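Local coordinates for 231aa long hypothetical protein-L-isoaspartate O-methyltransferase (Sulfolobus tokodaii, PDB 1VBF), which probably catalyses the S-adenosyl-L-methionine-dependent methyl esterification of L-isoaspartyl residues in damaged proteins, a step in their repair or degradation, at residues B[27-30]-B[31-35]. Residues are numbered along the deposited sequence; the frame is centred on the assembly and turned at random.
Sequences LFLP and ENLKD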
ATOM      1  N   LEU B  27     -37.533  11.471 -17.276  1.00 39.36           N
ATOM      2  CA  LEU B  27     -38.673  10.577 -17.132  1.00 39.07           C
ATOM      3  C   LEU B  27     -38.282   9.201 -16.585  1.00 40.42           C
ATOM      4  O   LEU B  27     -39.150   8.399 -16.219  1.00 43.72           O
ATOM      5  CB  LEU B  27     -39.400  10.415 -18.472  1.00 37.60           C
ATOM      6  CG  LEU B  27     -40.678  11.237 -18.754  1.00 37.95           C
ATOM      7  CD1 LEU B  27     -40.707  12.566 -17.980  1.00 34.17           C
ATOM      8  CD2 LEU B  27     -40.759  11.481 -20.263  1.00 36.19           C
ATOM      9  N   PHE B  28     -36.990   8.904 -16.527  1.00 37.41           N
ATOM     10  CA  PHE B  28     -36.601   7.623 -15.996  1.00 34.51           C
ATOM     11  C   PHE B  28     -35.846   7.807 -14.706  1.00 36.30           C
ATOM     12  O   PHE B  28     -35.477   6.827 -14.062  1.00 36.54           O
ATOM     13  CB  PHE B  28     -35.730   6.879 -16.977  1.00 32.70           C
ATOM     14  CG  PHE B  28     -36.357   6.678 -18.310  1.00 30.31           C
ATOM     15  CD1 PHE B  28     -36.482   7.742 -19.194  1.00 27.72           C
ATOM     16  CD2 PHE B  28     -36.762   5.408 -18.716  1.00 29.07           C
ATOM     17  CE1 PHE B  28     -37.002   7.546 -20.472  1.00 26.10           C
ATOM     18  CE2 PHE B  28     -37.283   5.202 -19.991  1.00 28.07           C
ATOM     19  CZ  PHE B  28     -37.397   6.278 -20.875  1.00 26.10           C
ATOM     20  N   LEU B  29     -35.617   9.062 -14.329  1.00 37.61           N
ATOM     21  CA  LEU B  29     -34.903   9.378 -13.095  1.00 39.37           C
ATOM     22  C   LEU B  29     -35.845   9.739 -11.951  1.00 40.56           C
ATOM     23  O   LEU B  29     -36.873  10.383 -12.175  1.00 41.45           O
ATOM     24  CB  LEU B  29     -33.933  10.533 -13.344  1.00 38.45           C
ATOM     25  CG  LEU B  29     -32.726  10.238 -14.240  1.00 39.36           C
ATOM     26  CD1 LEU B  29     -32.046  11.543 -14.616  1.00 39.81           C
ATOM     27  CD2 LEU B  29     -31.738   9.298 -13.531  1.00 37.78           C
ATOM     28  N   PRO B  30     -35.506   9.335 -10.710  1.00 41.33           N
ATOM     29  CA  PRO B  30     -36.327   9.620  -9.521  1.00 43.01           C
ATOM     30  C   PRO B  30     -36.399  11.133  -9.305  1.00 45.51           C
ATOM     31  O   PRO B  30     -35.736  11.897 -10.010  1.00 46.87           O
ATOM     32  CB  PRO B  30     -35.563   8.941  -8.375  1.00 41.46           C
ATOM     33  CG  PRO B  30     -34.661   7.981  -9.046  1.00 41.20           C
ATOM     34  CD  PRO B  30     -34.260   8.662 -10.324  1.00 41.44           C
ATOM     35  N   GLU B  31     -37.181  11.555  -8.318  1.00 46.51           N
ATOM     36  CA  GLU B  31     -37.348  12.968  -7.994  1.00 47.44           C
ATOM     37  C   GLU B  31     -36.024  13.626  -7.588  1.00 46.90           C
ATOM     38  O   GLU B  31     -35.620  14.664  -8.129  1.00 45.90           O
ATOM     39  CB  GLU B  31     -38.365  13.082  -6.854  1.00 50.80           C
ATOM     40  CG  GLU B  31     -38.620  14.486  -6.300  1.00 55.11           C
ATOM     41  CD  GLU B  31     -39.073  15.466  -7.371  1.00 58.57           C
ATOM     42  OE1 GLU B  31     -39.570  14.995  -8.433  1.00 58.30           O
ATOM     43  OE2 GLU B  31     -38.936  16.698  -7.143  1.00 58.39           O
ATOM     44  N   ASN B  32     -35.361  13.011  -6.618  1.00 45.99           N
ATOM     45  CA  ASN B  32     -34.083  13.490  -6.083  1.00 44.32           C
ATOM     46  C   ASN B  32     -33.004  13.782  -7.139  1.00 41.93           C
ATOM     47  O   ASN B  32     -32.144  14.627  -6.925  1.00 40.25           O
ATOM     48  CB  ASN B  32     -33.551  12.458  -5.074  1.00 44.14           C
ATOM     49  CG  ASN B  32     -33.526  11.034  -5.653  1.00 45.44           C
ATOM     50  OD1 ASN B  32     -34.568  10.475  -6.010  1.00 46.47           O
ATOM     51  ND2 ASN B  32     -32.338  10.459  -5.764  1.00 44.87           N
ATOM     52  N   LEU B  33     -33.066  13.099  -8.275  1.00 40.98           N
ATOM     53  CA  LEU B  33     -32.065  13.250  -9.328  1.00 42.02           C
ATOM     54  C   LEU B  33     -32.517  13.990 -10.590  1.00 43.72           C
ATOM     55  O   LEU B  33     -31.823  13.979 -11.607  1.00 43.61           O
ATOM     56  CB  LEU B  33     -31.555  11.866  -9.741  1.00 41.21           C
ATOM     57  CG  LEU B  33     -30.798  11.016  -8.722  1.00 40.56           C
ATOM     58  CD1 LEU B  33     -30.528   9.650  -9.300  1.00 40.01           C
ATOM     59  CD2 LEU B  33     -29.495  11.691  -8.374  1.00 41.64           C
ATOM     60  N   LYS B  34     -33.668  14.640 -10.526  1.00 45.74           N
ATOM     61  CA  LYS B  34     -34.192  15.339 -11.685  1.00 48.18           C
ATOM     62  C   LYS B  34     -33.211  16.334 -12.289  1.00 48.90           C
ATOM     63  O   LYS B  34     -33.113  16.470 -13.509  1.00 48.90           O
ATOM     64  CB  LYS B  34     -35.480  16.057 -11.310  1.00 51.36           C
ATOM     65  CG  LYS B  34     -35.315  17.154 -10.249  1.00 53.93           C
ATOM     66  CD  LYS B  34     -36.643  17.871 -10.067  1.00 55.69           C
ATOM     67  CE  LYS B  34     -36.535  19.087  -9.187  1.00 58.42           C
ATOM     68  NZ  LYS B  34     -37.893  19.690  -9.032  1.00 60.63           N
ATOM     69  N   ASP B  35     -32.478  17.036 -11.436  1.00 48.96           N
ATOM     70  CA  ASP B  35     -31.522  18.006 -11.928  1.00 48.80           C
ATOM     71  C   ASP B  35     -30.323  17.398 -12.636  1.00 47.71           C
ATOM     72  O   ASP B  35     -29.466  18.130 -13.114  1.00 49.30           O
ATOM     73  CB  ASP B  35     -31.022  18.896 -10.792  1.00 52.01           C
ATOM     74  CG  ASP B  35     -32.013  19.987 -10.428  1.00 55.31           C
ATOM     75  OD1 ASP B  35     -33.005  20.164 -11.173  1.00 57.28           O
ATOM     76  OD2 ASP B  35     -31.796  20.673  -9.405  1.00 57.50           O
TER
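P30 meets N32 and L33 in a local contact where the chain enters a type I beta turn, E31 to K34, in the long loop that joins helix 14-22 to strand 45-48 of this methyltransferase. The turn is closed by K34 N bonding to E31 O at 3.1 Å. Just ahead of it, P30 O receives a weak hydrogen bond from L33 N (3.4 Å, N-H...O angle 143°). Two side chains meet the pyrrolidine ring of P30 on the same side, N32 at CB and L33 at CD. N32 slants across it and sets its amide oxygen beside the ring, OD1 near P30 CB, because chi1 of 51° places CG between the backbone N and the carbonyl carbon. L33 instead runs alongside the proline and points the same way, its CD1 methyl 4.0 Å from P30 CD. With CG anti to its carbonyl carbon (chi1 -64°), L33 also extends toward L29, where L33 CD1 and L29 CD2 are 4.4 Å apart; the other methyl, L29 CD1, rests near the carbonyl oxygen of L33. E31 bends at chi2 while K34 runs extended, and the two ends form a long salt bridge, 3.7 Å from E31 OE2 to K34 NZ, between the first and last residues of the turn. The amide nitrogen of N32 is committed to the second subunit, donating to the carbonyl oxygen of I47 there, while P30 and N32 each pack on the other's counterpart in that subunit. Within its own chain, L29 lies against I81 and L45, and L33 against L45 and I47, so the two leucines seat this part of the loop against strand 45-48, with I81 of another loop beside L29.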